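Local coordinates for ribonucleoside-diphosphate reductase (Pseudomonas aeruginosa, PDB 5IM3), which probably catalyses the reduction of ribonucleoside diphosphates to their 2'-deoxyribonucleotides, supplying precursors for DNA synthesis, and binds dATP as an allosteric enzyme, at residues Ser244-His247 / His248-Ala251; Asp279-Lys282 / Leu283-Ile287; Thr296-Gly299 / Leu300-Tyr304; Lys617-Thr620 / Ala621-Glu624. All blocks are in the same frame, centred on the assembly; numbering follows the deposited sequence.

Contact 1 of 4, residues Ser244-His247 / His248-Ala251; sequences SATH and HEMA
A type I beta turn, H247 to M250, swings the chain from the loop behind helix 219-239 into helix 250-267. Its closing bond runs from M250 N to H247 O, 2.6 Å, with the donor standing above the carbonyl plane. At the start of the turn the two histidine rings form a T-shaped (edge-to-face) pair with planes at 70°: H247 turns its edge to H248, and H247 ND1 hangs 3.8 Å above the plane of the H248 ring, over its centre. H247 ND1 is buried without any partner in the model, whereas its NE2 donates to the carbonyl of H289 and H248 ND1 bonds E171. The E249 side chain, extended beyond CG, crosses that of T246 at about a right angle and ends beside the extended backbone of A245. There E249 OE2 takes two weak hydrogen bonds, from T246 N at 3.5 Å and from T246 OG1 at 3.3 Å. M250 bends at chi2 and chi3 (103°), which brings its CE tightly onto A245 CB, 3.3 Å away. Around this corner, T246 packs on helix 162-173 through R164 and I168, while A245 and M250 both rest on L236 of helix 219-239.

Contact 2 of 4, residues Asp279-Lys282 / Leu283-Ile287; sequences DLEK and LGKAI
The backbone of 279-282 runs straight into that of 283-287 as the short helix 280-286, with D279 as its N-cap. The first turn closes through L283 N to D279 O, 3.0 Å and in the carbonyl plane, followed by G284 N to L280 O at 2.6 Å and K285 N to E281 O at 3.3 Å. Toward the C-terminal end the bonding weakens: K282 O receives only weak bonds, from K285 N and A286 N. The cap itself is a bond from K282 N to D279 OD1, 3.0 Å and nearly straight at 165°, reaching the oxygen from above the carboxylate plane. D279 thus uses its carbonyl and its carboxylate on two successive N-H groups. L283 lays CG over D279 O, 3.4 Å away, and its CD1 only grazes L280 CD2; the two leucines lean on helix 250-267 and on M328 of helix 319-330, and L283 also meets I342 of helix 337-349. One turn apart on the exposed side, E281 and K285 form an i to i+4 salt bridge. E281 bends at chi2 (-101°), bringing its carboxylate round toward the extended lysine, and K285 NZ meets E281 OE2 at 2.8 Å from above the carboxylate plane.

Contact 3 of 4, residues Thr296-Gly299 / Leu300-Tyr304; sequences TYLG and LQTLY
L298 O accepts twice from T302: the hydroxyl OG1 donates to it at 2.7 Å and the backbone N at 3.0 Å, from opposite faces of the carbonyl plane. T302 can reach back this way because its OG1 is anti to the carbonyl carbon (chi1 -61°), beside its own N, so one threonine supplies both donors and its hydroxyl proton is used inside the helix. At the start of the segment T296 OG1 takes the N-H of G299 at 3.1 Å. T296 O then accepts from L300 N, also at 3.1 Å. Regular i to i+4 bonds carry on with Q301 N to Y297 O and L303 N to G299 O. T296 is therefore the N-cap of helix 297-307, which belongs to the all-alpha domain of the reductase large chain. Y297, the first residue after the cap, and Q301, one turn later, lie side by side and point the same way, with ring and amide planes only 12° apart. The meeting is a CH-pi contact: Q301 CG stands 4.2 Å from the centroid of the Y297 ring, over one face but displaced toward the CE1 and CZ rim. Q301 bends at chi2 (-83°), and the turn about its CG-CD bond sets the amide nearly parallel to the ring. L298 brings CD1 to 4.1 Å from T302 OG1, and L303 rests CG against G299 O. Farther out, Y297 and L300 pack on T223 and M228 of helix 219-239, while T302 and L303 touch I778 of helix 773-779.

Contact 4 of 4, residues Lys617-Thr620 / Ala621-Glu624; sequences KLDT and AKLE
An aspartate N-cap opens helix 620-640 in the barrel domain, where the loop after strand 600-608 turns into the helix. D619 holds its CG anti to the backbone N (chi1 -166°), carrying the carboxylate forward over the first turn. K622 N donates to D619 OD1 at 3.1 Å along a nearly straight path (175°), approaching steeply from above the carboxylate plane. D619 O takes the next N-H, that of L623, at 3.0 Å, so this residue engages two successive donors of the first turn; the bond from E624 N to T620 O is weak. The two side chains of D619 and K622 also cross at about a right angle, D619 CG lying 3.5 Å from K622 CB. Beyond that the lysine stretches away in a fully extended chain: its NZ ends 6.1 Å from D619 OD2 and bonds instead to the carbonyl of N611. The cap residue is also the centre of an inverse gamma turn, closed by a weak bond from T620 N to L618 O. L618 CD2 approaches L623 CD2 to 4.3 Å. L623 continues onto I692 of helix 679-707, T620 and E624 touch Y695 of the same helix, and L618 packs on I613, earlier in the same loop.

How the contacts relate
All four contacts sit where a loop becomes a helix, and they follow one another along the chain without overlap. Contacts 1, 2 and 3 mark the starts of the successive helices 250-267, 280-286 and 297-307, and helix 219-239 backs both contact 1 and contact 3. Contacts 1 and 2 have centres about 17 Å apart; helix 250-267, which begins in contact 1, packs against contact 2. Contact 3 lies deeper, about 13 Å from the centre of the chain. Contact 4, in the barrel domain, is about 27 Å from contact 3 between centres. None touches another or an annotated dATP site, so they concern the helical framework.

Contact 1 of 4, residues Ser244-His247 / His248-Ala251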
# COMPACT_ATOMS: atom_id res chain seq x y z
N SER A 244 56.38 9.79 38.00
CA SER A 244 56.08 10.53 36.79
C SER A 244 57.20 10.27 35.79
O SER A 244 58.32 9.90 36.18
CB SER A 244 55.93 12.03 37.07
OG SER A 244 55.80 12.77 35.87
N ALA A 245 56.90 10.46 34.51
CA ALA A 245 57.92 10.25 33.48
C ALA A 245 57.42 10.78 32.15
O ALA A 245 56.21 10.85 31.91
CB ALA A 245 58.29 8.77 33.36
N THR A 246 58.36 11.16 31.29
CA THR A 246 58.09 11.59 29.93
C THR A 246 58.35 10.44 28.96
O THR A 246 58.76 9.34 29.35
CB THR A 246 58.94 12.81 29.56
OG1 THR A 246 60.33 12.47 29.64
CG2 THR A 246 58.65 13.98 30.49
N HIS A 247 58.13 10.69 27.67
CA HIS A 247 58.28 9.65 26.66
C HIS A 247 59.73 9.18 26.54
O HIS A 247 60.04 8.04 26.88
CB HIS A 247 57.78 10.14 25.30
CG HIS A 247 58.03 9.17 24.19
ND1 HIS A 247 58.88 9.45 23.13
CD2 HIS A 247 57.58 7.91 23.98
CE1 HIS A 247 58.92 8.41 22.32
NE2 HIS A 247 58.14 7.46 22.81
N HIS A 248 60.62 10.04 26.05
CA HIS A 248 62.01 9.63 25.86
C HIS A 248 62.65 9.17 27.17
O HIS A 248 63.68 8.48 27.13
CB HIS A 248 62.82 10.77 25.25
CG HIS A 248 62.56 10.98 23.79
ND1 HIS A 248 61.71 11.96 23.33
CD2 HIS A 248 63.01 10.32 22.70
CE1 HIS A 248 61.66 11.91 22.01
NE2 HIS A 248 62.44 10.92 21.60
N GLU A 249 62.06 9.52 28.31
CA GLU A 249 62.50 8.96 29.58
C GLU A 249 62.20 7.47 29.67
O GLU A 249 62.80 6.78 30.51
CB GLU A 249 61.82 9.71 30.73
CG GLU A 249 62.61 9.74 32.02
CD GLU A 249 61.98 10.65 33.06
OE1 GLU A 249 61.97 10.29 34.25
OE2 GLU A 249 61.48 11.73 32.67
N MET A 250 61.30 6.96 28.84
CA MET A 250 61.02 5.52 28.79
C MET A 250 62.15 4.72 28.19
O MET A 250 62.16 3.49 28.33
CB MET A 250 59.74 5.25 27.99
CG MET A 250 58.47 5.68 28.68
SD MET A 250 58.23 4.82 30.24
CE MET A 250 58.71 6.13 31.36
N ALA A 251 63.10 5.37 27.52
CA ALA A 251 64.23 4.64 26.94
C ALA A 251 64.98 3.84 27.99
O ALA A 251 65.55 2.79 27.68
CB ALA A 251 65.17 5.62 26.23

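Contact 2 of 4, residues Asp279-Lys282 / Leu283-Ile287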
# COMPACT_ATOMS: atom_id res chain seq x y z
N ASP A 279 64.54 -14.34 31.02
CA ASP A 279 65.63 -13.42 31.37
C ASP A 279 65.10 -12.01 31.18
O ASP A 279 65.19 -11.43 30.10
CB ASP A 279 66.86 -13.69 30.52
CG ASP A 279 68.08 -12.93 31.00
OD1 ASP A 279 67.94 -11.73 31.33
OD2 ASP A 279 69.17 -13.53 31.04
N LEU A 280 64.54 -11.45 32.25
CA LEU A 280 63.85 -10.17 32.14
C LEU A 280 64.82 -9.03 31.83
O LEU A 280 64.42 -8.05 31.18
CB LEU A 280 63.08 -9.88 33.42
CG LEU A 280 62.07 -10.97 33.81
CD1 LEU A 280 61.43 -10.68 35.15
CD2 LEU A 280 61.00 -11.13 32.73
N GLU A 281 66.07 -9.12 32.27
CA GLU A 281 67.04 -8.09 31.94
C GLU A 281 67.25 -8.02 30.43
O GLU A 281 67.26 -6.93 29.84
CB GLU A 281 68.37 -8.36 32.66
CG GLU A 281 69.34 -7.18 32.64
CD GLU A 281 70.44 -7.33 31.61
OE1 GLU A 281 70.29 -8.15 30.68
OE2 GLU A 281 71.47 -6.63 31.73
N LYS A 282 67.40 -9.18 29.79
CA LYS A 282 67.57 -9.23 28.34
C LYS A 282 66.31 -8.77 27.62
O LYS A 282 66.39 -8.05 26.61
CB LYS A 282 67.94 -10.65 27.93
CG LYS A 282 68.43 -10.80 26.50
CD LYS A 282 68.70 -12.27 26.17
CE LYS A 282 69.74 -12.90 27.10
NZ LYS A 282 69.92 -14.36 26.86
N LEU A 283 65.13 -9.17 28.10
CA LEU A 283 63.89 -8.71 27.49
C LEU A 283 63.65 -7.23 27.76
O LEU A 283 63.05 -6.54 26.93
CB LEU A 283 62.71 -9.53 28.00
CG LEU A 283 62.74 -11.03 27.74
CD1 LEU A 283 61.49 -11.68 28.30
CD2 LEU A 283 62.88 -11.33 26.25
N GLY A 284 64.10 -6.73 28.91
CA GLY A 284 63.94 -5.32 29.21
C GLY A 284 64.69 -4.42 28.25
O GLY A 284 64.28 -3.28 28.01
N LYS A 285 65.80 -4.92 27.69
CA LYS A 285 66.56 -4.14 26.73
C LYS A 285 65.96 -4.21 25.33
O LYS A 285 66.16 -3.30 24.52
CB LYS A 285 68.01 -4.62 26.69
CG LYS A 285 68.79 -4.34 27.96
CD LYS A 285 70.17 -4.96 27.89
CE LYS A 285 70.97 -4.67 29.15
NZ LYS A 285 72.15 -5.57 29.25
N ALA A 286 65.23 -5.29 25.02
CA ALA A 286 64.64 -5.44 23.69
C ALA A 286 63.48 -4.49 23.46
O ALA A 286 63.07 -4.29 22.31
CB ALA A 286 64.18 -6.88 23.49
N ILE A 287 62.93 -3.90 24.53
CA ILE A 287 61.77 -3.03 24.39
C ILE A 287 62.17 -1.74 23.68
O ILE A 287 63.19 -1.12 24.01
CB ILE A 287 61.15 -2.75 25.77
CG1 ILE A 287 60.56 -4.05 26.35
CG2 ILE A 287 60.06 -1.68 25.66
CD1 ILE A 287 60.02 -3.91 27.76

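Contact 3 of 4, residues Thr296-Gly299 / Leu300-Tyr304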
# COMPACT_ATOMS: atom_id res chain seq x y z
N THR A 296 47.28 5.34 17.42
CA THR A 296 46.15 6.24 17.28
C THR A 296 45.41 6.35 18.61
O THR A 296 45.55 5.50 19.50
CB THR A 296 45.20 5.75 16.19
OG1 THR A 296 44.64 4.49 16.58
CG2 THR A 296 45.93 5.59 14.87
N TYR A 297 44.62 7.41 18.75
CA TYR A 297 43.86 7.60 19.98
C TYR A 297 42.90 6.44 20.22
O TYR A 297 42.76 5.97 21.36
CB TYR A 297 43.10 8.93 19.91
CG TYR A 297 42.34 9.27 21.17
CD1 TYR A 297 42.97 9.28 22.41
CD2 TYR A 297 40.99 9.61 21.12
CE1 TYR A 297 42.28 9.60 23.56
CE2 TYR A 297 40.29 9.93 22.27
CZ TYR A 297 40.94 9.92 23.48
OH TYR A 297 40.25 10.24 24.63
N LEU A 298 42.25 5.96 19.17
CA LEU A 298 41.31 4.85 19.33
C LEU A 298 42.04 3.57 19.68
O LEU A 298 41.54 2.77 20.49
CB LEU A 298 40.50 4.68 18.05
CG LEU A 298 39.49 3.52 18.04
CD1 LEU A 298 38.46 3.70 19.14
CD2 LEU A 298 38.82 3.40 16.69
N GLY A 299 43.21 3.34 19.09
CA GLY A 299 43.94 2.12 19.37
C GLY A 299 44.40 2.03 20.82
O GLY A 299 44.30 0.98 21.45
N LEU A 300 44.90 3.14 21.36
CA LEU A 300 45.37 3.14 22.74
C LEU A 300 44.21 3.05 23.72
O LEU A 300 44.28 2.30 24.70
CB LEU A 300 46.20 4.40 23.02
CG LEU A 300 46.89 4.47 24.39
CD1 LEU A 300 47.90 3.35 24.53
CD2 LEU A 300 47.56 5.83 24.59
N GLN A 301 43.14 3.81 23.48
CA GLN A 301 41.92 3.67 24.27
C GLN A 301 41.47 2.22 24.34
O GLN A 301 41.11 1.72 25.41
CB GLN A 301 40.81 4.54 23.68
CG GLN A 301 40.75 5.95 24.24
CD GLN A 301 40.00 6.02 25.56
OE1 GLN A 301 40.56 5.79 26.63
NE2 GLN A 301 38.71 6.34 25.48
N THR A 302 41.49 1.52 23.20
CA THR A 302 41.02 0.14 23.16
C THR A 302 41.83 -0.75 24.10
O THR A 302 41.27 -1.49 24.91
CB THR A 302 41.09 -0.40 21.73
OG1 THR A 302 40.25 0.39 20.88
CG2 THR A 302 40.64 -1.85 21.67
N LEU A 303 43.16 -0.69 23.98
CA LEU A 303 44.01 -1.50 24.84
C LEU A 303 43.84 -1.11 26.30
O LEU A 303 43.66 -1.97 27.17
CB LEU A 303 45.47 -1.36 24.41
CG LEU A 303 45.82 -1.95 23.04
CD1 LEU A 303 47.27 -1.67 22.68
CD2 LEU A 303 45.55 -3.45 23.01
N TYR A 304 43.89 0.19 26.59
CA TYR A 304 43.83 0.64 27.98
C TYR A 304 42.51 0.26 28.63
O TYR A 304 42.49 -0.15 29.80
CB TYR A 304 44.04 2.15 28.05
CG TYR A 304 43.91 2.70 29.46
CD1 TYR A 304 45.02 2.79 30.29
CD2 TYR A 304 42.68 3.13 29.95
CE1 TYR A 304 44.91 3.29 31.57
CE2 TYR A 304 42.56 3.63 31.23
CZ TYR A 304 43.68 3.71 32.04
OH TYR A 304 43.56 4.21 33.31

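Contact 4 of 4, residues Lys617-Thr620 / Ala621-Glu624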
# COMPACT_ATOMS: atom_id res chain seq x y z
N LYS A 617 53.88 -0.05 -3.49
CA LYS A 617 53.99 -1.45 -3.89
C LYS A 617 53.93 -2.36 -2.67
O LYS A 617 54.23 -1.95 -1.54
CB LYS A 617 55.28 -1.71 -4.66
CG LYS A 617 55.12 -1.66 -6.17
CD LYS A 617 56.46 -1.78 -6.88
CE LYS A 617 56.28 -1.75 -8.39
NZ LYS A 617 57.57 -1.50 -9.10
N LEU A 618 53.54 -3.60 -2.91
CA LEU A 618 53.56 -4.62 -1.87
C LEU A 618 55.00 -5.05 -1.62
O LEU A 618 55.71 -5.47 -2.55
CB LEU A 618 52.71 -5.82 -2.29
CG LEU A 618 52.61 -6.98 -1.30
CD1 LEU A 618 51.81 -6.58 -0.06
CD2 LEU A 618 51.99 -8.20 -1.96
N ASP A 619 55.44 -4.94 -0.37
CA ASP A 619 56.80 -5.34 0.02
C ASP A 619 56.81 -6.86 0.14
O ASP A 619 56.65 -7.42 1.23
CB ASP A 619 57.22 -4.66 1.31
CG ASP A 619 58.71 -4.78 1.56
OD1 ASP A 619 59.33 -5.74 1.05
OD2 ASP A 619 59.26 -3.91 2.27
N THR A 620 57.02 -7.52 -1.00
CA THR A 620 57.06 -8.98 -1.04
C THR A 620 58.04 -9.55 -0.02
O THR A 620 57.74 -10.55 0.64
CB THR A 620 57.44 -9.41 -2.47
OG1 THR A 620 56.43 -8.96 -3.38
CG2 THR A 620 57.57 -10.89 -2.58
N ALA A 621 59.21 -8.93 0.13
CA ALA A 621 60.24 -9.47 1.01
C ALA A 621 59.83 -9.39 2.47
O ALA A 621 59.92 -10.37 3.21
CB ALA A 621 61.56 -8.73 0.78
N LYS A 622 59.38 -8.21 2.91
CA LYS A 622 58.98 -8.05 4.31
C LYS A 622 57.79 -8.93 4.65
O LYS A 622 57.62 -9.34 5.81
CB LYS A 622 58.65 -6.58 4.59
CG LYS A 622 58.35 -6.28 6.05
CD LYS A 622 57.98 -4.82 6.26
CE LYS A 622 57.69 -4.53 7.73
NZ LYS A 622 57.24 -3.13 7.95
N LEU A 623 56.96 -9.25 3.65
CA LEU A 623 55.77 -10.06 3.90
C LEU A 623 56.14 -11.48 4.31
O LEU A 623 55.52 -12.05 5.20
CB LEU A 623 54.89 -10.06 2.65
CG LEU A 623 53.53 -10.74 2.75
CD1 LEU A 623 52.63 -10.03 3.76
CD2 LEU A 623 52.88 -10.77 1.37
N GLU A 624 57.16 -12.05 3.66
CA GLU A 624 57.57 -13.41 4.00
C GLU A 624 58.03 -13.49 5.46
O GLU A 624 57.66 -14.43 6.18
CB GLU A 624 58.68 -13.87 3.06
CG GLU A 624 59.29 -15.22 3.43
CD GLU A 624 60.24 -15.75 2.38
OE1 GLU A 624 60.54 -15.01 1.42
OE2 GLU A 624 60.69 -16.91 2.52